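Long-range contacts in Asp/Glu-specific dipeptidyl-peptidase (Flavobacterium psychrophilum, PDB 5JXF), which removes dipeptides from the N-terminus of oligopeptides as a serine-type dipeptidyl-peptidase with strict specificity for aspartate or glutamate at the P1 position: residues Thr606-Gly611 and Lys646-Phe651; Gly671-Leu676 and Val701-Val706; Ser143-Thr148 and Tyr198-Thr203; Arg190-Gly195 and Asp580-Leu585. All blocks are in the same frame, centred on the assembly; numbering follows the deposited sequence.

Overall arrangement
Along the chain, interactions 3 and 4 come first and interleave, and their strands 138-146, 186-192 and 197-214 share one antiparallel sheet; their centres lie 11 Å apart and they touch through I199 and R190. Interaction 4 then bridges to the loop at 580-585, just before strand 586-591 of a second antiparallel sheet. Interactions 1 and 2 lie in that second sheet, 12 Å apart between centres, joined where strand 648-653 pairs with 698-702. The two groups are well separated: interactions 1 and 3 are 41 Å apart between centres. The sheets fit the two barrels of a chymotrypsin-like protease, between which the charge relay residues H101, D237 and S662 probably assemble.

Interaction 1. Residues Thr606-Gly611 and Lys646-Phe651; sequences TTYLDG and KLPVCF
T607 and C650 form the main backbone link here: T607 N donates to C650 O at 2.9 Å, nearly straight at 167°. T607 O then accepts from V649 N, and beyond the strand end L609 N reaches L647 O at 3.0 Å. T607 also uses its side chain. With OG1 set between its own backbone N and carbonyl carbon (chi1 48°), the hydroxyl sits beside C650, whose N makes a weak, bent bond to it; the stronger partner of OG1 is the carbonyl oxygen of R233.

Among the charged and aromatic contacts, K646 bends at its last two torsions and crosses the Y608 side chain at about a right angle. Its CE lies over one face of the ring, 3.9 Å from the centroid, a CH-pi contact. The ammonium carries on toward D610, where NZ and OD2 form a long salt bridge of 3.7 Å.

Apolar contacts gather around L609. L609 and L647 run side by side and touch through their CD2 atoms at 3.9 Å, while V649 CG2 packs against L609 CB.

D599 of the second subunit accepts from Y608 N. The register slips by one residue between the T606-F651 and Y608-P648 pairs, so this is an antiparallel strand pair interrupted by a beta bulge, in a sheet consistent with a chymotrypsin-like barrel.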
# COMPACT_ATOMS: atom_id res chain seq x y z
N THR A 606 -3.90 -5.50 -16.31
CA THR A 606 -2.58 -5.92 -16.82
C THR A 606 -1.42 -5.14 -16.19
O THR A 606 -1.56 -3.97 -15.87
CB THR A 606 -2.48 -5.75 -18.35
OG1 THR A 606 -2.58 -4.36 -18.69
CG2 THR A 606 -3.58 -6.55 -19.08
N THR A 607 -0.27 -5.79 -16.04
CA THR A 607 0.93 -5.11 -15.54
C THR A 607 2.05 -5.16 -16.60
O THR A 607 1.99 -5.96 -17.53
CB THR A 607 1.48 -5.74 -14.22
OG1 THR A 607 1.56 -7.17 -14.35
CG2 THR A 607 0.63 -5.38 -13.01
N TYR A 608 3.06 -4.32 -16.42
CA TYR A 608 4.20 -4.22 -17.35
C TYR A 608 5.54 -4.19 -16.62
O TYR A 608 5.59 -3.94 -15.42
CB TYR A 608 4.04 -2.96 -18.26
CG TYR A 608 2.77 -3.03 -19.08
CD1 TYR A 608 1.55 -2.62 -18.54
CD2 TYR A 608 2.77 -3.57 -20.36
CE1 TYR A 608 0.38 -2.73 -19.27
CE2 TYR A 608 1.60 -3.67 -21.10
CZ TYR A 608 0.41 -3.25 -20.55
OH TYR A 608 -0.76 -3.35 -21.28
N LEU A 609 6.63 -4.45 -17.33
CA LEU A 609 7.95 -4.55 -16.72
C LEU A 609 8.39 -3.24 -16.06
O LEU A 609 9.19 -3.24 -15.11
CB LEU A 609 8.98 -4.96 -17.76
CG LEU A 609 10.40 -5.24 -17.27
CD1 LEU A 609 10.41 -6.22 -16.13
CD2 LEU A 609 11.28 -5.74 -18.43
N ASP A 610 7.88 -2.12 -16.54
CA ASP A 610 8.28 -0.86 -15.93
C ASP A 610 7.66 -0.78 -14.52
O ASP A 610 8.18 -0.11 -13.63
CB ASP A 610 7.93 0.35 -16.83
CG ASP A 610 6.45 0.64 -16.92
OD1 ASP A 610 5.63 -0.24 -16.56
OD2 ASP A 610 6.09 1.75 -17.35
N GLY A 611 6.57 -1.51 -14.32
CA GLY A 611 5.98 -1.65 -13.00
C GLY A 611 6.87 -2.44 -12.06
O GLY A 611 6.91 -2.20 -10.85
N LYS A 646 6.34 -1.88 -24.85
CA LYS A 646 6.14 -2.29 -23.46
C LYS A 646 6.14 -3.83 -23.34
O LYS A 646 5.76 -4.51 -24.28
CB LYS A 646 4.83 -1.71 -22.93
CG LYS A 646 4.65 -0.22 -23.23
CD LYS A 646 3.38 0.34 -22.61
CE LYS A 646 3.33 0.08 -21.12
NZ LYS A 646 4.66 0.31 -20.48
N LEU A 647 6.58 -4.36 -22.20
CA LEU A 647 6.57 -5.81 -21.98
C LEU A 647 5.53 -6.18 -20.94
O LEU A 647 5.69 -5.90 -19.75
CB LEU A 647 7.94 -6.30 -21.52
CG LEU A 647 8.12 -7.82 -21.54
CD1 LEU A 647 8.23 -8.32 -22.98
CD2 LEU A 647 9.35 -8.20 -20.73
N PRO A 648 4.43 -6.79 -21.39
CA PRO A 648 3.43 -7.30 -20.46
C PRO A 648 4.07 -8.28 -19.49
O PRO A 648 5.04 -8.95 -19.83
CB PRO A 648 2.43 -8.00 -21.38
CG PRO A 648 2.61 -7.32 -22.69
CD PRO A 648 4.06 -7.02 -22.79
N VAL A 649 3.57 -8.34 -18.27
CA VAL A 649 4.17 -9.24 -17.32
C VAL A 649 3.11 -10.15 -16.69
O VAL A 649 3.28 -11.36 -16.69
CB VAL A 649 4.95 -8.45 -16.25
CG1 VAL A 649 5.37 -9.35 -15.13
CG2 VAL A 649 6.16 -7.82 -16.87
N CYS A 650 2.03 -9.57 -16.16
CA CYS A 650 0.96 -10.34 -15.54
C CYS A 650 -0.38 -9.78 -15.95
O CYS A 650 -0.47 -8.64 -16.42
CB CYS A 650 1.05 -10.33 -14.00
SG CYS A 650 2.58 -10.97 -13.27
N PHE A 651 -1.43 -10.58 -15.76
CA PHE A 651 -2.80 -10.08 -15.87
C PHE A 651 -3.75 -10.86 -14.96
O PHE A 651 -3.35 -11.85 -14.33
CB PHE A 651 -3.29 -10.09 -17.33
CG PHE A 651 -3.45 -11.48 -17.94
CD1 PHE A 651 -2.38 -12.13 -18.50
CD2 PHE A 651 -4.70 -12.09 -17.99
CE1 PHE A 651 -2.53 -13.40 -19.09
CE2 PHE A 651 -4.86 -13.34 -18.58
CZ PHE A 651 -3.78 -13.99 -19.12

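Interaction 2. Residues Gly671-Leu676 and Val701-Val706; sequences GNLIGL and VDMRYV
I674 O is gripped twice: M703 N donates to it at 3.2 Å, and a water donates to it at 2.7 Å. The same water donates to D702 OD1, so it ties the bulged strand to the start of a helix. I674 and G675 form a classic beta bulge, both facing A666 on the neighbouring strand, and D702 is the N-cap of helix 703-713.

D702 OD1 serves as the cap by taking R704 N on its anti lone pair. R704 folds back and meets the carboxylate side-on, NE to OD1 and NH2 to OD2 at 2.9 Å; its NH1 has a second salt bridge to E643.

Apolar packing lies on the other side of the strand. M703, its chain bent at chi2 and chi3, crosses L673 at about a right angle, with SD 3.6 Å from L673 CD2, and L97 touches both. An alanine in place of M703 is likely to open a gap beside L673 and L97.

V701, whose side chain is about 4 Å from that of D237 of the probable charge relay, forms a hydrogen-bonded antiparallel pair with L676: V701 N donates to L676 O at 2.7 Å and L676 N to V701 O at 2.8 Å.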
# COMPACT_ATOMS: atom_id res chain seq x y z
N GLY A 671 -8.48 -21.75 -27.67
CA GLY A 671 -7.75 -22.82 -26.99
C GLY A 671 -6.24 -22.67 -27.00
O GLY A 671 -5.51 -23.62 -26.69
N ASN A 672 -5.77 -21.48 -27.36
CA ASN A 672 -4.36 -21.12 -27.27
C ASN A 672 -3.95 -20.63 -25.89
O ASN A 672 -4.69 -19.89 -25.24
CB ASN A 672 -4.03 -20.02 -28.30
CG ASN A 672 -4.52 -20.37 -29.69
OD1 ASN A 672 -3.97 -21.26 -30.35
ND2 ASN A 672 -5.57 -19.70 -30.14
N LEU A 673 -2.76 -21.03 -25.47
CA LEU A 673 -2.22 -20.60 -24.19
C LEU A 673 -1.89 -19.11 -24.20
O LEU A 673 -1.08 -18.67 -25.00
CB LEU A 673 -0.95 -21.37 -23.84
CG LEU A 673 -0.51 -21.13 -22.39
CD1 LEU A 673 -1.58 -21.65 -21.46
CD2 LEU A 673 0.85 -21.77 -22.09
N ILE A 674 -2.51 -18.35 -23.29
CA ILE A 674 -2.25 -16.91 -23.16
C ILE A 674 -1.73 -16.49 -21.77
O ILE A 674 -1.13 -15.42 -21.61
CB ILE A 674 -3.51 -16.09 -23.45
CG1 ILE A 674 -4.72 -16.72 -22.76
CG2 ILE A 674 -3.72 -15.94 -24.93
CD1 ILE A 674 -5.96 -15.82 -22.73
N GLY A 675 -1.97 -17.32 -20.77
CA GLY A 675 -1.52 -17.04 -19.42
C GLY A 675 -1.18 -18.29 -18.63
O GLY A 675 -1.55 -19.42 -18.99
N LEU A 676 -0.44 -18.08 -17.55
CA LEU A 676 -0.10 -19.14 -16.60
C LEU A 676 -0.56 -18.75 -15.20
O LEU A 676 0.01 -17.83 -14.61
CB LEU A 676 1.39 -19.40 -16.66
CG LEU A 676 2.06 -20.27 -15.60
CD1 LEU A 676 1.58 -21.72 -15.69
CD2 LEU A 676 3.54 -20.17 -15.82
N VAL A 701 0.62 -15.24 -15.14
CA VAL A 701 1.77 -14.70 -15.86
C VAL A 701 1.40 -14.64 -17.33
O VAL A 701 0.89 -15.62 -17.88
CB VAL A 701 3.06 -15.55 -15.70
CG1 VAL A 701 4.27 -14.71 -16.13
CG2 VAL A 701 3.24 -16.07 -14.28
N ASP A 702 1.64 -13.50 -17.96
CA ASP A 702 1.45 -13.33 -19.40
C ASP A 702 2.45 -14.22 -20.15
O ASP A 702 3.63 -14.19 -19.83
CB ASP A 702 1.65 -11.84 -19.76
CG ASP A 702 1.13 -11.49 -21.13
OD1 ASP A 702 1.59 -12.11 -22.12
OD2 ASP A 702 0.24 -10.61 -21.21
N MET A 703 2.00 -15.02 -21.14
CA MET A 703 2.91 -15.97 -21.82
C MET A 703 3.99 -15.21 -22.60
O MET A 703 5.12 -15.70 -22.78
CB MET A 703 2.13 -16.94 -22.73
CG MET A 703 1.58 -18.24 -21.98
SD MET A 703 2.82 -19.00 -20.97
CE MET A 703 3.95 -19.50 -22.26
N ARG A 704 3.68 -13.99 -23.05
CA ARG A 704 4.73 -13.15 -23.65
C ARG A 704 5.92 -12.91 -22.71
O ARG A 704 7.06 -12.93 -23.15
CB ARG A 704 4.14 -11.81 -24.10
CG ARG A 704 3.24 -11.96 -25.32
CD ARG A 704 2.52 -10.66 -25.63
NE ARG A 704 1.57 -10.33 -24.58
CZ ARG A 704 0.76 -9.27 -24.61
NH1 ARG A 704 0.79 -8.44 -25.65
NH2 ARG A 704 -0.09 -9.05 -23.60
N TYR A 705 5.67 -12.72 -21.42
CA TYR A 705 6.75 -12.55 -20.44
C TYR A 705 7.51 -13.86 -20.18
O TYR A 705 8.73 -13.86 -20.03
CB TYR A 705 6.20 -12.01 -19.12
CG TYR A 705 7.28 -11.59 -18.14
CD1 TYR A 705 8.29 -10.70 -18.52
CD2 TYR A 705 7.27 -12.04 -16.83
CE1 TYR A 705 9.27 -10.32 -17.64
CE2 TYR A 705 8.25 -11.65 -15.94
CZ TYR A 705 9.24 -10.79 -16.36
OH TYR A 705 10.21 -10.42 -15.47
N VAL A 706 6.77 -14.98 -20.10
CA VAL A 706 7.41 -16.28 -19.98
C VAL A 706 8.41 -16.50 -21.11
O VAL A 706 9.60 -16.78 -20.87
CB VAL A 706 6.38 -17.42 -19.98
CG1 VAL A 706 7.09 -18.78 -19.97
CG2 VAL A 706 5.44 -17.27 -18.79
O HOH W 1 -0.76 -13.39 -23.35

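Interaction 3. Residues Ser143-Thr148 and Tyr198-Thr203; sequences SINDVT and YILFVT
N145 and L200 form a close two-bond backbone pair between these antiparallel strands, with L200 N donating to N145 O at 2.7 Å and N145 N returning a bond of 2.8 Å to L200 O. The neighbouring S143-V202 pair is slacker: V202 N reaches S143 O at 3.2 Å, and the reverse bond is weak. At the other end V147 N continues the ladder to Y198 O.

Polar side chains finish the strand in an Asx turn. D146 OD1 accepts from T148 N nearly end-on, and on its syn lone pair from T148 OG1 at 2.6 Å. The doubly bound T148 hydroxyl in turn accepts from Y198 N at 3.2 Å, almost straight at 171°, so the turn is stitched onto the partner strand where the ladder runs out.

Apolar contacts occupy both faces. I144 and F201 lie side by side, CG1 coming within 3.6 Å of the ring atom CE2. With chi1 at -62°, I144 CG2 lies anti to the backbone N and meets I199 CG2 at 3.7 Å. On the opposite face V147 CG1 packs against L200 CB.

Helix 162-178 covers that second face, V175 touching V147 and L200, and I168 touching Y198. Strand 197-214 is central here: strand 186-192 pairs along its other edge, so it is flanked by both 138-146 and 186-192.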
# COMPACT_ATOMS: atom_id res chain seq x y z
N SER A 143 -9.87 -40.64 -18.54
CA SER A 143 -11.33 -40.62 -18.58
C SER A 143 -11.91 -40.35 -17.20
O SER A 143 -11.27 -40.61 -16.19
CB SER A 143 -11.87 -41.95 -19.13
OG SER A 143 -11.74 -42.98 -18.16
N ILE A 144 -13.14 -39.83 -17.19
CA ILE A 144 -13.84 -39.42 -15.98
C ILE A 144 -15.15 -40.21 -15.87
O ILE A 144 -16.06 -40.05 -16.69
CB ILE A 144 -14.13 -37.92 -16.01
CG1 ILE A 144 -12.81 -37.14 -16.05
CG2 ILE A 144 -14.95 -37.48 -14.81
CD1 ILE A 144 -12.98 -35.65 -16.30
N ASN A 145 -15.25 -41.07 -14.86
CA ASN A 145 -16.32 -42.06 -14.81
C ASN A 145 -17.11 -42.08 -13.50
O ASN A 145 -16.58 -42.39 -12.44
CB ASN A 145 -15.73 -43.44 -15.08
CG ASN A 145 -14.84 -43.45 -16.30
OD1 ASN A 145 -13.65 -43.12 -16.23
ND2 ASN A 145 -15.41 -43.79 -17.44
N ASP A 146 -18.39 -41.74 -13.59
CA ASP A 146 -19.24 -41.76 -12.41
C ASP A 146 -19.43 -43.19 -11.91
O ASP A 146 -19.79 -44.09 -12.67
CB ASP A 146 -20.60 -41.13 -12.72
CG ASP A 146 -21.42 -40.88 -11.47
OD1 ASP A 146 -21.29 -41.65 -10.49
OD2 ASP A 146 -22.21 -39.92 -11.47
N VAL A 147 -19.21 -43.39 -10.61
CA VAL A 147 -19.34 -44.71 -10.00
C VAL A 147 -20.08 -44.62 -8.66
O VAL A 147 -19.85 -45.44 -7.77
CB VAL A 147 -17.96 -45.37 -9.76
CG1 VAL A 147 -17.31 -45.75 -11.09
CG2 VAL A 147 -17.07 -44.45 -8.97
N THR A 148 -20.96 -43.63 -8.54
CA THR A 148 -21.74 -43.41 -7.32
C THR A 148 -22.49 -44.67 -6.90
O THR A 148 -22.30 -45.16 -5.78
CB THR A 148 -22.76 -42.27 -7.49
OG1 THR A 148 -22.11 -41.11 -8.04
CG2 THR A 148 -23.38 -41.91 -6.15
N TYR A 198 -19.62 -40.14 -6.31
CA TYR A 198 -18.29 -40.73 -6.40
C TYR A 198 -17.89 -40.93 -7.86
O TYR A 198 -18.64 -41.53 -8.65
CB TYR A 198 -18.23 -42.06 -5.65
CG TYR A 198 -18.37 -41.90 -4.15
CD1 TYR A 198 -19.62 -41.84 -3.55
CD2 TYR A 198 -17.24 -41.80 -3.34
CE1 TYR A 198 -19.75 -41.70 -2.17
CE2 TYR A 198 -17.36 -41.66 -1.97
CZ TYR A 198 -18.61 -41.60 -1.39
OH TYR A 198 -18.73 -41.45 -0.02
N ILE A 199 -16.72 -40.40 -8.22
CA ILE A 199 -16.23 -40.46 -9.59
C ILE A 199 -14.86 -41.09 -9.65
O ILE A 199 -13.97 -40.72 -8.87
CB ILE A 199 -16.14 -39.07 -10.22
CG1 ILE A 199 -17.53 -38.43 -10.34
CG2 ILE A 199 -15.45 -39.14 -11.58
CD1 ILE A 199 -17.48 -36.96 -10.71
N LEU A 200 -14.69 -42.03 -10.58
CA LEU A 200 -13.41 -42.69 -10.82
C LEU A 200 -12.69 -42.11 -12.01
O LEU A 200 -13.26 -41.94 -13.09
CB LEU A 200 -13.60 -44.20 -11.02
CG LEU A 200 -12.34 -45.02 -11.37
CD1 LEU A 200 -12.48 -46.45 -10.85
CD2 LEU A 200 -12.03 -45.05 -12.86
N PHE A 201 -11.40 -41.87 -11.81
CA PHE A 201 -10.52 -41.34 -12.83
C PHE A 201 -9.52 -42.40 -13.25
O PHE A 201 -8.73 -42.89 -12.44
CB PHE A 201 -9.78 -40.09 -12.31
CG PHE A 201 -10.67 -38.91 -12.08
CD1 PHE A 201 -11.54 -38.87 -11.00
CD2 PHE A 201 -10.62 -37.81 -12.93
CE1 PHE A 201 -12.36 -37.77 -10.77
CE2 PHE A 201 -11.44 -36.71 -12.72
CZ PHE A 201 -12.31 -36.69 -11.63
N VAL A 202 -9.58 -42.77 -14.52
CA VAL A 202 -8.54 -43.56 -15.13
C VAL A 202 -7.41 -42.60 -15.49
O VAL A 202 -7.66 -41.55 -16.08
CB VAL A 202 -9.00 -44.30 -16.40
CG1 VAL A 202 -7.83 -45.03 -17.02
CG2 VAL A 202 -10.15 -45.26 -16.08
N THR A 203 -6.19 -42.97 -15.15
CA THR A 203 -5.08 -42.06 -15.29
C THR A 203 -3.82 -42.77 -15.72
O THR A 203 -3.70 -44.01 -15.59
CB THR A 203 -4.76 -41.34 -13.95
OG1 THR A 203 -4.16 -42.27 -13.05
CG2 THR A 203 -6.02 -40.74 -13.32

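Interaction 4. Residues Arg190-Gly195 and Asp580-Leu585; sequences RTFFEG and DANSTL
N582 meets F192 and T191 with a single side-chain nitrogen. ND2 sits over the centre of the F192 ring, 3.3 Å above its plane, and the amide stands steeply to the ring, the two planes 78° apart. The same nitrogen donates to T191 O, although the modelled separation is very short and its exact length is doubtful. T584 OG1 comes obliquely to the ring, 3.4 Å from F192 CZ, and the T584 methyl CG2 presses on R190 CG at 3.4 Å, the two side chains running in opposite senses alongside one another. Further along R190, the S583 carbonyl oxygen lies over the centre of one guanidinium face, 4.1 Å above the plane.

The second shell fixes the amide. In N582, chi1 of 62° brings the amide over the ring, and chi2 near -6° turns OD1 toward T584; the T584 hydroxyl donates to OD1 in the carbonyl plane at 2.6 Å. R586 holds both groups, NH2 on N582 OD1 and NE on T584 OG1. A leucine at N582 would probably cost T191 O its donor and deprive T584 OG1 and R586 of their shared acceptor.

Farther along, E194 OE2 and D580 OD2 approach to 3.7 Å, a like-charge pair that may raise the proton affinity of one of them; D580 OD1 is taken by E291 N.

Strand 186-192, which pairs with 197-214, thus meets the loop between helix 547-571 and strand 586-591. F201 of strand 197-214 backs T584, while M565 of the helix packs on F193 and E194.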
# COMPACT_ATOMS: atom_id res chain seq x y z
N ARG A 190 -12.60 -40.59 -6.41
CA ARG A 190 -12.65 -39.36 -5.65
C ARG A 190 -14.03 -39.04 -5.18
O ARG A 190 -15.02 -39.39 -5.83
CB ARG A 190 -12.14 -38.18 -6.50
CG ARG A 190 -10.71 -38.29 -6.89
CD ARG A 190 -9.77 -37.92 -5.74
NE ARG A 190 -8.40 -37.92 -6.24
CZ ARG A 190 -7.36 -37.36 -5.63
NH1 ARG A 190 -7.52 -36.77 -4.45
NH2 ARG A 190 -6.16 -37.40 -6.19
N THR A 191 -14.12 -38.35 -4.05
CA THR A 191 -15.40 -38.05 -3.46
C THR A 191 -15.86 -36.65 -3.84
O THR A 191 -15.08 -35.70 -3.77
CB THR A 191 -15.34 -38.18 -1.94
OG1 THR A 191 -14.57 -39.33 -1.60
CG2 THR A 191 -16.73 -38.29 -1.37
N PHE A 192 -17.11 -36.52 -4.25
CA PHE A 192 -17.68 -35.23 -4.63
C PHE A 192 -18.92 -34.87 -3.80
O PHE A 192 -19.63 -35.75 -3.30
CB PHE A 192 -18.06 -35.23 -6.12
CG PHE A 192 -16.89 -35.24 -7.07
CD1 PHE A 192 -16.12 -36.39 -7.24
CD2 PHE A 192 -16.58 -34.11 -7.83
CE1 PHE A 192 -15.05 -36.39 -8.12
CE2 PHE A 192 -15.52 -34.12 -8.73
CZ PHE A 192 -14.75 -35.25 -8.88
N PHE A 193 -19.18 -33.57 -3.68
CA PHE A 193 -20.36 -33.06 -2.99
C PHE A 193 -20.49 -33.66 -1.59
O PHE A 193 -21.58 -34.05 -1.18
CB PHE A 193 -21.63 -33.37 -3.79
CG PHE A 193 -21.82 -32.50 -5.01
CD1 PHE A 193 -22.15 -31.16 -4.89
CD2 PHE A 193 -21.73 -33.05 -6.28
CE1 PHE A 193 -22.35 -30.37 -6.02
CE2 PHE A 193 -21.92 -32.26 -7.42
CZ PHE A 193 -22.23 -30.92 -7.28
N GLU A 194 -19.35 -33.78 -0.90
CA GLU A 194 -19.32 -34.18 0.51
C GLU A 194 -19.75 -35.64 0.70
O GLU A 194 -20.00 -36.06 1.82
CB GLU A 194 -20.20 -33.26 1.35
CG GLU A 194 -19.76 -31.80 1.35
CD GLU A 194 -18.56 -31.53 2.25
OE1 GLU A 194 -18.12 -32.46 2.95
OE2 GLU A 194 -18.06 -30.38 2.23
N GLY A 195 -19.84 -36.39 -0.39
CA GLY A 195 -20.17 -37.80 -0.32
C GLY A 195 -21.41 -38.21 -1.08
O GLY A 195 -21.78 -39.39 -1.11
N ASP A 580 -17.54 -28.88 -4.59
CA ASP A 580 -16.38 -28.28 -3.92
C ASP A 580 -15.14 -28.85 -4.59
O ASP A 580 -15.19 -29.95 -5.11
CB ASP A 580 -16.38 -28.60 -2.42
CG ASP A 580 -17.25 -27.61 -1.58
OD1 ASP A 580 -17.19 -26.38 -1.81
OD2 ASP A 580 -17.98 -28.07 -0.68
N ALA A 581 -14.04 -28.11 -4.61
CA ALA A 581 -12.81 -28.66 -5.17
C ALA A 581 -12.37 -29.85 -4.32
O ALA A 581 -12.59 -29.86 -3.11
CB ALA A 581 -11.71 -27.59 -5.23
N ASN A 582 -11.74 -30.83 -4.96
CA ASN A 582 -11.26 -32.02 -4.28
C ASN A 582 -10.06 -32.61 -4.99
O ASN A 582 -9.95 -33.83 -5.12
CB ASN A 582 -12.37 -33.07 -4.18
CG ASN A 582 -12.87 -33.54 -5.54
OD1 ASN A 582 -12.47 -33.01 -6.58
ND2 ASN A 582 -13.77 -34.52 -5.53
N SER A 583 -9.18 -31.72 -5.46
CA SER A 583 -7.97 -32.08 -6.18
C SER A 583 -8.23 -32.93 -7.44
O SER A 583 -7.42 -33.78 -7.80
CB SER A 583 -6.98 -32.80 -5.26
OG SER A 583 -7.00 -32.25 -3.96
N THR A 584 -9.35 -32.69 -8.12
CA THR A 584 -9.61 -33.28 -9.43
C THR A 584 -9.69 -32.23 -10.54
O THR A 584 -9.87 -31.04 -10.28
CB THR A 584 -10.90 -34.09 -9.44
OG1 THR A 584 -12.02 -33.23 -9.18
CG2 THR A 584 -10.84 -35.21 -8.37
N LEU A 585 -9.54 -32.68 -11.78
CA LEU A 585 -9.50 -31.81 -12.95
C LEU A 585 -10.78 -31.00 -13.10
O LEU A 585 -11.86 -31.56 -13.17
CB LEU A 585 -9.24 -32.64 -14.21
CG LEU A 585 -9.11 -31.93 -15.55
CD1 LEU A 585 -7.95 -31.00 -15.51
CD2 LEU A 585 -8.93 -32.97 -16.67